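Local coordinates for protein bvu-3222 (Bacteroides vulgatus ATCC 8482, PDB 3FYF) that is of unknown function but is probably periplasmic, with a curled antiparallel beta-sheet domain of the DUF4251 family found as a two-chain assembly, at residues B[47-58]-B[156-167]; B[77-88]-B[98-106]. All blocks are in the same frame, centred on the assembly; numbering follows the deposited sequence.

Interaction 1: residues B[47-58]-B[156-167]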
loop_
_atom_site.group_PDB
_atom_site.type_symbol
_atom_site.label_atom_id
_atom_site.label_comp_id
_atom_site.label_asym_id
_atom_site.label_seq_id
_atom_site.Cartn_x
_atom_site.Cartn_y
_atom_site.Cartn_z
ATOM N N SER B 47 -20.175 -11.838 -4.739
ATOM C CA SER B 47 -20.162 -11.062 -5.972
ATOM C C SER B 47 -19.356 -9.789 -5.737
ATOM O O SER B 47 -19.902 -8.754 -5.343
ATOM C CB SER B 47 -21.596 -10.745 -6.422
ATOM O OG SER B 47 -21.622 -10.163 -7.716
ATOM N N PHE B 48 -18.049 -9.879 -5.970
ATOM C CA PHE B 48 -17.126 -8.787 -5.651
ATOM C C PHE B 48 -15.877 -8.761 -6.516
ATOM O O PHE B 48 -15.525 -9.739 -7.181
ATOM C CB PHE B 48 -16.709 -8.821 -4.168
ATOM C CG PHE B 48 -15.953 -10.065 -3.768
ATOM C CD1 PHE B 48 -14.567 -10.142 -3.924
ATOM C CD2 PHE B 48 -16.623 -11.147 -3.213
ATOM C CE1 PHE B 48 -13.873 -11.283 -3.560
ATOM C CE2 PHE B 48 -15.937 -12.286 -2.839
ATOM C CZ PHE B 48 -14.556 -12.353 -3.012
ATOM N N VAL B 49 -15.198 -7.622 -6.471
ATOM C CA VAL B 49 -13.899 -7.469 -7.110
ATOM C C VAL B 49 -13.005 -6.609 -6.213
ATOM O O VAL B 49 -13.468 -5.639 -5.606
ATOM C CB VAL B 49 -14.049 -6.923 -8.576
ATOM C CG1 VAL B 49 -15.210 -6.005 -8.658
ATOM C CG2 VAL B 49 -12.780 -6.248 -9.110
ATOM N N LEU B 50 -11.745 -7.007 -6.075
ATOM C CA LEU B 50 -10.759 -6.123 -5.484
ATOM C C LEU B 50 -9.986 -5.439 -6.596
ATOM O O LEU B 50 -9.270 -6.086 -7.352
ATOM C CB LEU B 50 -9.811 -6.842 -4.518
ATOM C CG LEU B 50 -8.898 -5.805 -3.833
ATOM C CD1 LEU B 50 -8.979 -5.916 -2.344
ATOM C CD2 LEU B 50 -7.440 -5.806 -4.318
ATOM N N GLU B 51 -10.139 -4.123 -6.664
ATOM C CA GLU B 51 -9.468 -3.291 -7.650
ATOM C C GLU B 51 -8.108 -2.864 -7.098
ATOM O O GLU B 51 -8.040 -2.011 -6.209
ATOM C CB GLU B 51 -10.338 -2.064 -7.939
ATOM C CG GLU B 51 -11.750 -2.386 -8.457
ATOM C CD GLU B 51 -12.611 -1.152 -8.654
ATOM O OE1 GLU B 51 -13.580 -1.220 -9.441
ATOM O OE2 GLU B 51 -12.329 -0.112 -8.015
ATOM N N ALA B 52 -7.034 -3.458 -7.619
ATOM C CA ALA B 52 -5.694 -3.252 -7.071
ATOM C C ALA B 52 -5.128 -1.870 -7.366
ATOM O O ALA B 52 -5.080 -1.420 -8.525
ATOM C CB ALA B 52 -4.737 -4.314 -7.565
ATOM N N ASP B 53 -4.708 -1.210 -6.290
ATOM C CA ASP B 53 -3.965 0.033 -6.356
ATOM C C ASP B 53 -2.462 -0.245 -6.420
ATOM O O ASP B 53 -1.736 0.387 -7.191
ATOM C CB ASP B 53 -4.288 0.886 -5.138
ATOM C CG ASP B 53 -3.435 2.126 -5.065
ATOM O OD1 ASP B 53 -3.616 3.024 -5.918
ATOM O OD2 ASP B 53 -2.579 2.196 -4.159
ATOM N N ASN B 54 -1.991 -1.187 -5.603
ATOM C CA ASN B 54 -0.598 -1.616 -5.678
ATOM C C ASN B 54 -0.422 -3.117 -5.473
ATOM O O ASN B 54 -1.315 -3.790 -4.981
ATOM C CB ASN B 54 0.289 -0.822 -4.702
ATOM C CG ASN B 54 -0.098 -1.026 -3.261
ATOM O OD1 ASN B 54 0.367 -1.960 -2.602
ATOM N ND2 ASN B 54 -0.938 -0.139 -2.750
ATOM N N VAL B 55 0.744 -3.621 -5.851
ATOM C CA VAL B 55 1.047 -5.036 -5.767
ATOM C C VAL B 55 2.394 -5.167 -5.080
ATOM O O VAL B 55 3.303 -4.408 -5.390
ATOM C CB VAL B 55 1.048 -5.706 -7.185
ATOM C CG1 VAL B 55 1.671 -7.077 -7.154
ATOM C CG2 VAL B 55 -0.380 -5.781 -7.745
ATOM N N VAL B 56 2.485 -6.096 -4.123
ATOM C CA VAL B 56 3.725 -6.397 -3.389
ATOM C C VAL B 56 4.144 -7.849 -3.658
ATOM O O VAL B 56 3.353 -8.775 -3.496
ATOM C CB VAL B 56 3.579 -6.136 -1.846
ATOM C CG1 VAL B 56 4.898 -6.364 -1.113
ATOM C CG2 VAL B 56 3.079 -4.714 -1.577
ATOM N N PHE B 57 5.394 -8.026 -4.068
ATOM C CA PHE B 57 5.944 -9.330 -4.429
ATOM C C PHE B 57 6.721 -9.905 -3.259
ATOM O O PHE B 57 7.004 -9.189 -2.292
ATOM C CB PHE B 57 6.836 -9.194 -5.673
ATOM C CG PHE B 57 6.116 -8.614 -6.865
ATOM C CD1 PHE B 57 5.445 -9.449 -7.759
ATOM C CD2 PHE B 57 6.088 -7.236 -7.080
ATOM C CE1 PHE B 57 4.772 -8.922 -8.850
ATOM C CE2 PHE B 57 5.407 -6.697 -8.159
ATOM C CZ PHE B 57 4.753 -7.540 -9.049
ATOM N N ARG B 58 7.067 -11.191 -3.338
ATOM C CA ARG B 58 7.754 -11.874 -2.231
ATOM C C ARG B 58 9.208 -11.424 -2.054
ATOM O O ARG B 58 9.812 -11.650 -1.004
ATOM C CB ARG B 58 7.664 -13.407 -2.357
ATOM C CG ARG B 58 8.456 -14.025 -3.509
ATOM C CD ARG B 58 8.646 -15.531 -3.286
ATOM N NE ARG B 58 9.795 -15.824 -2.427
ATOM C CZ ARG B 58 10.865 -16.527 -2.801
ATOM N NH1 ARG B 58 11.857 -16.731 -1.942
ATOM N NH2 ARG B 58 10.947 -17.038 -4.026
ATOM N N ASN B 156 3.070 -17.949 -0.217
ATOM C CA ASN B 156 2.574 -16.606 -0.517
ATOM C C ASN B 156 3.568 -15.866 -1.399
ATOM O O ASN B 156 4.746 -15.731 -1.055
ATOM C CB ASN B 156 2.319 -15.818 0.762
ATOM C CG ASN B 156 1.034 -16.230 1.455
ATOM O OD1 ASN B 156 0.106 -16.749 0.825
ATOM N ND2 ASN B 156 0.960 -15.971 2.756
ATOM N N THR B 157 3.083 -15.417 -2.547
ATOM C CA THR B 157 3.949 -14.889 -3.585
ATOM C C THR B 157 3.555 -13.466 -3.980
ATOM O O THR B 157 4.424 -12.645 -4.263
ATOM C CB THR B 157 3.939 -15.812 -4.832
ATOM O OG1 THR B 157 3.863 -17.178 -4.414
ATOM C CG2 THR B 157 5.204 -15.622 -5.661
ATOM N N LEU B 158 2.256 -13.176 -3.986
ATOM C CA LEU B 158 1.768 -11.889 -4.481
ATOM C C LEU B 158 0.630 -11.321 -3.634
ATOM O O LEU B 158 -0.348 -12.003 -3.352
ATOM C CB LEU B 158 1.339 -12.021 -5.954
ATOM C CG LEU B 158 1.015 -10.751 -6.749
ATOM C CD1 LEU B 158 1.591 -10.805 -8.155
ATOM C CD2 LEU B 158 -0.476 -10.494 -6.792
ATOM N N THR B 159 0.760 -10.053 -3.253
ATOM C CA THR B 159 -0.284 -9.367 -2.508
ATOM C C THR B 159 -0.787 -8.164 -3.316
ATOM O O THR B 159 0.016 -7.399 -3.826
ATOM C CB THR B 159 0.234 -8.911 -1.125
ATOM O OG1 THR B 159 0.716 -10.046 -0.392
ATOM C CG2 THR B 159 -0.864 -8.239 -0.319
ATOM N N MET B 160 -2.108 -8.023 -3.438
ATOM C CA MET B 160 -2.738 -6.853 -4.060
ATOM C C MET B 160 -3.427 -6.019 -2.996
ATOM O O MET B 160 -4.264 -6.532 -2.247
ATOM C CB MET B 160 -3.805 -7.269 -5.079
ATOM C CG MET B 160 -3.297 -8.042 -6.278
ATOM S SD MET B 160 -4.526 -8.221 -7.599
ATOM C CE MET B 160 -3.458 -8.980 -8.774
ATOM N N ASN B 161 -3.087 -4.731 -2.944
ATOM C CA ASN B 161 -3.713 -3.797 -2.014
ATOM C C ASN B 161 -4.571 -2.830 -2.781
ATOM O O ASN B 161 -4.100 -2.202 -3.716
ATOM C CB ASN B 161 -2.652 -3.029 -1.220
ATOM C CG ASN B 161 -1.782 -3.948 -0.387
ATOM O OD1 ASN B 161 -2.284 -4.684 0.462
ATOM N ND2 ASN B 161 -0.477 -3.916 -0.627
ATOM N N GLY B 162 -5.829 -2.702 -2.383
ATOM C CA GLY B 162 -6.743 -1.833 -3.110
ATOM C C GLY B 162 -8.109 -1.726 -2.484
ATOM O O GLY B 162 -8.245 -1.768 -1.263
ATOM N N TYR B 163 -9.120 -1.600 -3.339
ATOM C CA TYR B 163 -10.487 -1.307 -2.922
ATOM C C TYR B 163 -11.415 -2.461 -3.274
ATOM O O TYR B 163 -11.433 -2.923 -4.413
ATOM C CB TYR B 163 -10.971 0.009 -3.567
ATOM C CG TYR B 163 -10.124 1.207 -3.176
ATOM C CD1 TYR B 163 -10.397 1.926 -2.013
ATOM C CD2 TYR B 163 -9.029 1.598 -3.950
ATOM C CE1 TYR B 163 -9.599 3.012 -1.632
ATOM C CE2 TYR B 163 -8.227 2.678 -3.578
ATOM C CZ TYR B 163 -8.523 3.384 -2.430
ATOM O OH TYR B 163 -7.738 4.457 -2.073
ATOM N N LEU B 164 -12.164 -2.930 -2.279
ATOM C CA LEU B 164 -13.110 -4.030 -2.451
ATOM C C LEU B 164 -14.520 -3.498 -2.746
ATOM O O LEU B 164 -15.155 -2.889 -1.881
ATOM C CB LEU B 164 -13.122 -4.898 -1.189
ATOM C CG LEU B 164 -13.754 -6.288 -1.246
ATOM C CD1 LEU B 164 -13.034 -7.178 -2.252
ATOM C CD2 LEU B 164 -13.703 -6.905 0.131
ATOM N N VAL B 165 -15.000 -3.731 -3.967
ATOM C CA VAL B 165 -16.296 -3.188 -4.421
ATOM C C VAL B 165 -17.252 -4.302 -4.855
ATOM O O VAL B 165 -16.795 -5.409 -5.182
ATOM C CB VAL B 165 -16.140 -2.133 -5.578
ATOM C CG1 VAL B 165 -15.503 -0.848 -5.067
ATOM C CG2 VAL B 165 -15.370 -2.702 -6.762
ATOM N N PRO B 166 -18.582 -4.034 -4.828
ATOM C CA PRO B 166 -19.496 -5.005 -5.430
ATOM C C PRO B 166 -19.248 -5.142 -6.919
ATOM O O PRO B 166 -18.931 -4.151 -7.583
ATOM C CB PRO B 166 -20.882 -4.397 -5.177
ATOM C CG PRO B 166 -20.693 -3.475 -4.039
ATOM C CD PRO B 166 -19.323 -2.905 -4.232
ATOM N N TYR B 167 -19.349 -6.372 -7.414
ATOM C CA TYR B 167 -19.243 -6.647 -8.838
ATOM C C TYR B 167 -20.345 -5.895 -9.580
ATOM O O TYR B 167 -21.511 -5.928 -9.188
ATOM C CB TYR B 167 -19.319 -8.156 -9.119
ATOM C CG TYR B 167 -19.448 -8.494 -10.591
ATOM C CD1 TYR B 167 -18.324 -8.533 -11.414
ATOM C CD2 TYR B 167 -20.697 -8.761 -11.163
ATOM C CE1 TYR B 167 -18.436 -8.828 -12.770
ATOM C CE2 TYR B 167 -20.820 -9.056 -12.519
ATOM C CZ TYR B 167 -19.685 -9.089 -13.314
ATOM O OH TYR B 167 -19.796 -9.383 -14.653
#
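S47 accepts the backbone N-H of Y167 through its carbonyl oxygen. From F48 onward the chain runs antiparallel to strand 158-166. F48 sets CD1 against L164 CD1 (3.7 Å), while its ring meets Y121 edge-to-face. V49 and V165 lie side by side, and V165 CG2 also touches the carboxylate of E51, whose OE1 is hydrogen-bonded to H172 of the C-terminal His tag. L50 reaches obliquely to M160, CD2 to CB 4.0 Å, and M160 SD sits 3.9 Å from A52 CB. At D53 the chain turns a corner and the register slips by one. N54 holds its amide between backbone N and carbonyl carbon (chi1 62°), where OD1 takes an N-H from N161 ND2 (2.9 Å, 172°) and ND2 donates to D53 OD2 (3.2 Å); N161 OD1 turns to S146. With an alanine here, N161 ND2 would probably lose its acceptor and the D53 carboxylate its amide donor, leaving S146 to hold the N161 amide. Beyond the corner, V55 CG1 packs on L158 CG at 3.8 Å and lies over one face of the F57 ring, offset toward the rim. D53 and N54 both lie opposite N161, whose carbonyl takes both their N-H groups: a classic beta bulge, here in a strand pair of the antiparallel sheet.

Interaction 2: residues B[77-88]-B[98-106]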
loop_
_atom_site.group_PDB
_atom_site.type_symbol
_atom_site.label_atom_id
_atom_site.label_comp_id
_atom_site.label_asym_id
_atom_site.label_seq_id
_atom_site.Cartn_x
_atom_site.Cartn_y
_atom_site.Cartn_z
ATOM N N GLY B 77 -20.146 -18.122 -8.193
ATOM C CA GLY B 77 -19.399 -19.356 -7.926
ATOM C C GLY B 77 -18.096 -19.481 -8.701
ATOM O O GLY B 77 -17.371 -20.468 -8.551
ATOM N N GLN B 78 -17.798 -18.475 -9.524
ATOM C CA GLN B 78 -16.611 -18.458 -10.376
ATOM C C GLN B 78 -15.679 -17.317 -9.972
ATOM O O GLN B 78 -16.136 -16.245 -9.576
ATOM C CB GLN B 78 -17.018 -18.317 -11.845
ATOM C CG GLN B 78 -17.781 -19.520 -12.406
ATOM C CD GLN B 78 -16.857 -20.604 -12.928
ATOM O OE1 GLN B 78 -16.253 -20.462 -13.992
ATOM N NE2 GLN B 78 -16.751 -21.700 -12.186
ATOM N N GLY B 79 -14.375 -17.549 -10.076
ATOM C CA GLY B 79 -13.395 -16.571 -9.625
ATOM C C GLY B 79 -12.208 -16.338 -10.534
ATOM O O GLY B 79 -11.651 -17.282 -11.091
ATOM N N ILE B 80 -11.822 -15.067 -10.660
ATOM C CA ILE B 80 -10.696 -14.640 -11.493
ATOM C C ILE B 80 -9.565 -14.018 -10.654
ATOM O O ILE B 80 -9.809 -13.159 -9.810
ATOM C CB ILE B 80 -11.153 -13.600 -12.563
ATOM C CG1 ILE B 80 -12.369 -14.113 -13.344
ATOM C CG2 ILE B 80 -10.005 -13.249 -13.523
ATOM C CD1 ILE B 80 -13.145 -13.035 -14.074
ATOM N N ILE B 81 -8.335 -14.469 -10.891
ATOM C CA ILE B 81 -7.144 -13.742 -10.467
ATOM C C ILE B 81 -6.426 -13.256 -11.723
ATOM O O ILE B 81 -5.923 -14.059 -12.509
ATOM C CB ILE B 81 -6.184 -14.613 -9.616
ATOM C CG1 ILE B 81 -6.878 -15.111 -8.344
ATOM C CG2 ILE B 81 -4.909 -13.838 -9.286
ATOM C CD1 ILE B 81 -6.194 -16.301 -7.706
ATOM N N GLN B 82 -6.397 -11.939 -11.912
ATOM C CA GLN B 82 -5.690 -11.332 -13.036
ATOM C C GLN B 82 -4.565 -10.417 -12.557
ATOM O O GLN B 82 -4.787 -9.525 -11.733
ATOM C CB GLN B 82 -6.660 -10.544 -13.921
ATOM C CG GLN B 82 -6.034 -9.963 -15.192
ATOM C CD GLN B 82 -5.680 -11.029 -16.211
ATOM O OE1 GLN B 82 -6.552 -11.738 -16.705
ATOM N NE2 GLN B 82 -4.396 -11.137 -16.539
ATOM N N THR B 83 -3.364 -10.648 -13.077
ATOM C CA THR B 83 -2.237 -9.750 -12.851
ATOM C C THR B 83 -1.378 -9.605 -14.115
ATOM O O THR B 83 -1.404 -10.467 -14.997
ATOM C CB THR B 83 -1.395 -10.161 -11.602
ATOM O OG1 THR B 83 -0.575 -9.062 -11.187
ATOM C CG2 THR B 83 -0.532 -11.392 -11.860
ATOM N N ALA B 84 -0.633 -8.507 -14.195
ATOM C CA ALA B 84 0.196 -8.206 -15.364
ATOM C C ALA B 84 1.609 -8.795 -15.279
ATOM O O ALA B 84 2.438 -8.567 -16.167
ATOM C CB ALA B 84 0.256 -6.693 -15.590
ATOM N N PHE B 85 1.874 -9.547 -14.215
ATOM C CA PHE B 85 3.154 -10.225 -14.055
ATOM C C PHE B 85 3.012 -11.728 -14.268
ATOM O O PHE B 85 1.904 -12.263 -14.270
ATOM C CB PHE B 85 3.740 -9.943 -12.670
ATOM C CG PHE B 85 3.608 -8.511 -12.236
ATOM C CD1 PHE B 85 4.513 -7.556 -12.668
ATOM C CD2 PHE B 85 2.578 -8.120 -11.396
ATOM C CE1 PHE B 85 4.394 -6.238 -12.270
ATOM C CE2 PHE B 85 2.454 -6.803 -10.995
ATOM C CZ PHE B 85 3.364 -5.861 -11.433
ATOM N N THR B 86 4.142 -12.404 -14.447
ATOM C CA THR B 86 4.187 -13.623 -15.248
ATOM C C THR B 86 4.031 -14.863 -14.374
ATOM O O THR B 86 3.016 -15.555 -14.438
ATOM C CB THR B 86 5.503 -13.728 -16.041
ATOM O OG1 THR B 86 5.693 -12.539 -16.819
ATOM C CG2 THR B 86 5.472 -14.935 -16.966
ATOM N N ASN B 87 5.043 -15.137 -13.557
ATOM C CA ASN B 87 4.884 -16.026 -12.413
ATOM C C ASN B 87 4.916 -15.271 -11.088
ATOM O O ASN B 87 5.755 -15.542 -10.228
ATOM C CB ASN B 87 5.963 -17.112 -12.424
ATOM C CG ASN B 87 5.381 -18.509 -12.514
ATOM O OD1 ASN B 87 4.299 -18.709 -13.067
ATOM N ND2 ASN B 87 6.099 -19.485 -11.971
ATOM N N PHE B 88 3.996 -14.325 -10.929
ATOM C CA PHE B 88 3.954 -13.490 -9.735
ATOM C C PHE B 88 5.342 -12.969 -9.377
ATOM O O PHE B 88 5.698 -12.879 -8.202
ATOM C CB PHE B 88 3.364 -14.269 -8.557
ATOM C CG PHE B 88 2.074 -14.967 -8.878
ATOM C CD1 PHE B 88 0.861 -14.319 -8.712
ATOM C CD2 PHE B 88 2.073 -16.271 -9.345
ATOM C CE1 PHE B 88 -0.329 -14.959 -9.005
ATOM C CE2 PHE B 88 0.886 -16.915 -9.640
ATOM C CZ PHE B 88 -0.316 -16.258 -9.470
ATOM N N GLY B 98 0.440 -8.662 -19.501
ATOM C CA GLY B 98 0.733 -10.016 -19.956
ATOM C C GLY B 98 1.367 -10.858 -18.867
ATOM O O GLY B 98 2.594 -10.985 -18.801
ATOM N N GLY B 99 0.525 -11.439 -18.015
ATOM C CA GLY B 99 0.991 -12.224 -16.875
ATOM C C GLY B 99 0.311 -13.572 -16.745
ATOM O O GLY B 99 0.654 -14.520 -17.453
ATOM N N VAL B 100 -0.644 -13.656 -15.823
ATOM C CA VAL B 100 -1.438 -14.869 -15.623
ATOM C C VAL B 100 -2.908 -14.566 -15.379
ATOM O O VAL B 100 -3.256 -13.538 -14.794
ATOM C CB VAL B 100 -0.918 -15.745 -14.451
ATOM C CG1 VAL B 100 0.086 -16.785 -14.946
ATOM C CG2 VAL B 100 -0.345 -14.886 -13.333
ATOM N N THR B 101 -3.758 -15.479 -15.842
ATOM C CA THR B 101 -5.187 -15.430 -15.587
ATOM C C THR B 101 -5.595 -16.744 -14.935
ATOM O O THR B 101 -5.768 -17.760 -15.611
ATOM C CB THR B 101 -5.999 -15.202 -16.882
ATOM O OG1 THR B 101 -5.484 -14.061 -17.580
ATOM C CG2 THR B 101 -7.475 -14.974 -16.564
ATOM N N VAL B 102 -5.716 -16.717 -13.611
ATOM C CA VAL B 102 -6.196 -17.861 -12.850
ATOM C C VAL B 102 -7.716 -17.751 -12.773
ATOM O O VAL B 102 -8.253 -17.050 -11.916
ATOM C CB VAL B 102 -5.575 -17.919 -11.423
ATOM C CG1 VAL B 102 -5.858 -19.259 -10.758
ATOM C CG2 VAL B 102 -4.075 -17.661 -11.469
ATOM N N GLN B 103 -8.400 -18.425 -13.695
ATOM C CA GLN B 103 -9.864 -18.433 -13.744
ATOM C C GLN B 103 -10.389 -19.828 -13.414
ATOM O O GLN B 103 -9.744 -20.826 -13.739
ATOM C CB GLN B 103 -10.370 -17.951 -15.114
ATOM C CG GLN B 103 -9.950 -18.826 -16.305
ATOM C CD GLN B 103 -9.713 -18.040 -17.584
ATOM O OE1 GLN B 103 -8.732 -18.279 -18.292
ATOM N NE2 GLN B 103 -10.607 -17.100 -17.887
ATOM N N GLY B 104 -11.544 -19.894 -12.755
ATOM C CA GLY B 104 -12.124 -21.182 -12.370
ATOM C C GLY B 104 -13.102 -21.168 -11.210
ATOM O O GLY B 104 -13.619 -20.115 -10.832
ATOM N N ASN B 105 -13.348 -22.352 -10.652
ATOM C CA ASN B 105 -14.335 -22.541 -9.586
ATOM C C ASN B 105 -13.835 -22.077 -8.221
ATOM O O ASN B 105 -12.682 -22.326 -7.861
ATOM C CB ASN B 105 -14.745 -24.016 -9.493
ATOM C CG ASN B 105 -15.499 -24.500 -10.720
ATOM O OD1 ASN B 105 -16.651 -24.129 -10.944
ATOM N ND2 ASN B 105 -14.856 -25.355 -11.510
ATOM N N VAL B 106 -14.715 -21.421 -7.466
ATOM C CA VAL B 106 -14.415 -20.989 -6.097
ATOM C C VAL B 106 -14.913 -22.020 -5.077
ATOM O O VAL B 106 -16.100 -22.351 -5.046
ATOM C CB VAL B 106 -15.032 -19.600 -5.774
ATOM C CG1 VAL B 106 -14.652 -19.156 -4.383
ATOM C CG2 VAL B 106 -14.564 -18.566 -6.759
#
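The F88 ring receives V100 CG2 over one face, 4.1 Å above its plane and offset toward the rim, and V102 CG2 at its edge; the ring also touches I149. Two polar side-chain pairs lie along the strands. Q82 bends at chi2 (70°) to bring OE1 to T101 OG1, whose hydroxyl donates to it at 2.7 Å, tilted from the carbonyl plane. The amides of Q78 and N105 lie side by side with planes 71° apart. On the face shared with F88, I81 and V102 run alongside, CB to CB 3.8 Å, and T83 CG2 meets V100 CG2 at 3.8 Å, while T83 OG1 bonds to N70. V106 CG2 comes within 3.5 Å of G79 N, and a CB on G79 would run into that methyl. The ladder is firm at I81 N to V102 O (2.8 Å) and G79 N to G104 O (2.8 Å). Toward its other end it slackens, since T83 N to V100 O and V100 N to T83 O are both weak bonds. The chemistry is thus two-sided: an apolar face turned to strands 119-126 and 144-151, and a more polar one carrying Q82, T101 and Q103, consistent with one side buried and the other nearer solvent.

Interactions 1 and 2 belong to the same curled antiparallel sheet, their centres 12 Å apart. Strand 71-75 pairs with both 48-52 and 78-83 and so bridges them. Their apolar sides also meet directly: L158 CB lies 3.6 Å from F88 CD1, and the rings of F57 and F85 meet edge-to-face. In sequence, both segments of interaction 2 fall between the two segments of interaction 1, which brings distant parts of the chain together, whereas interaction 2 joins neighbouring strands. Interaction 1 also approaches the second subunit, where Y163 stacks on F64 of that subunit; interaction 2 touches no other chain of the assembly. Both contacts are structural packing within a protein whose function is unknown.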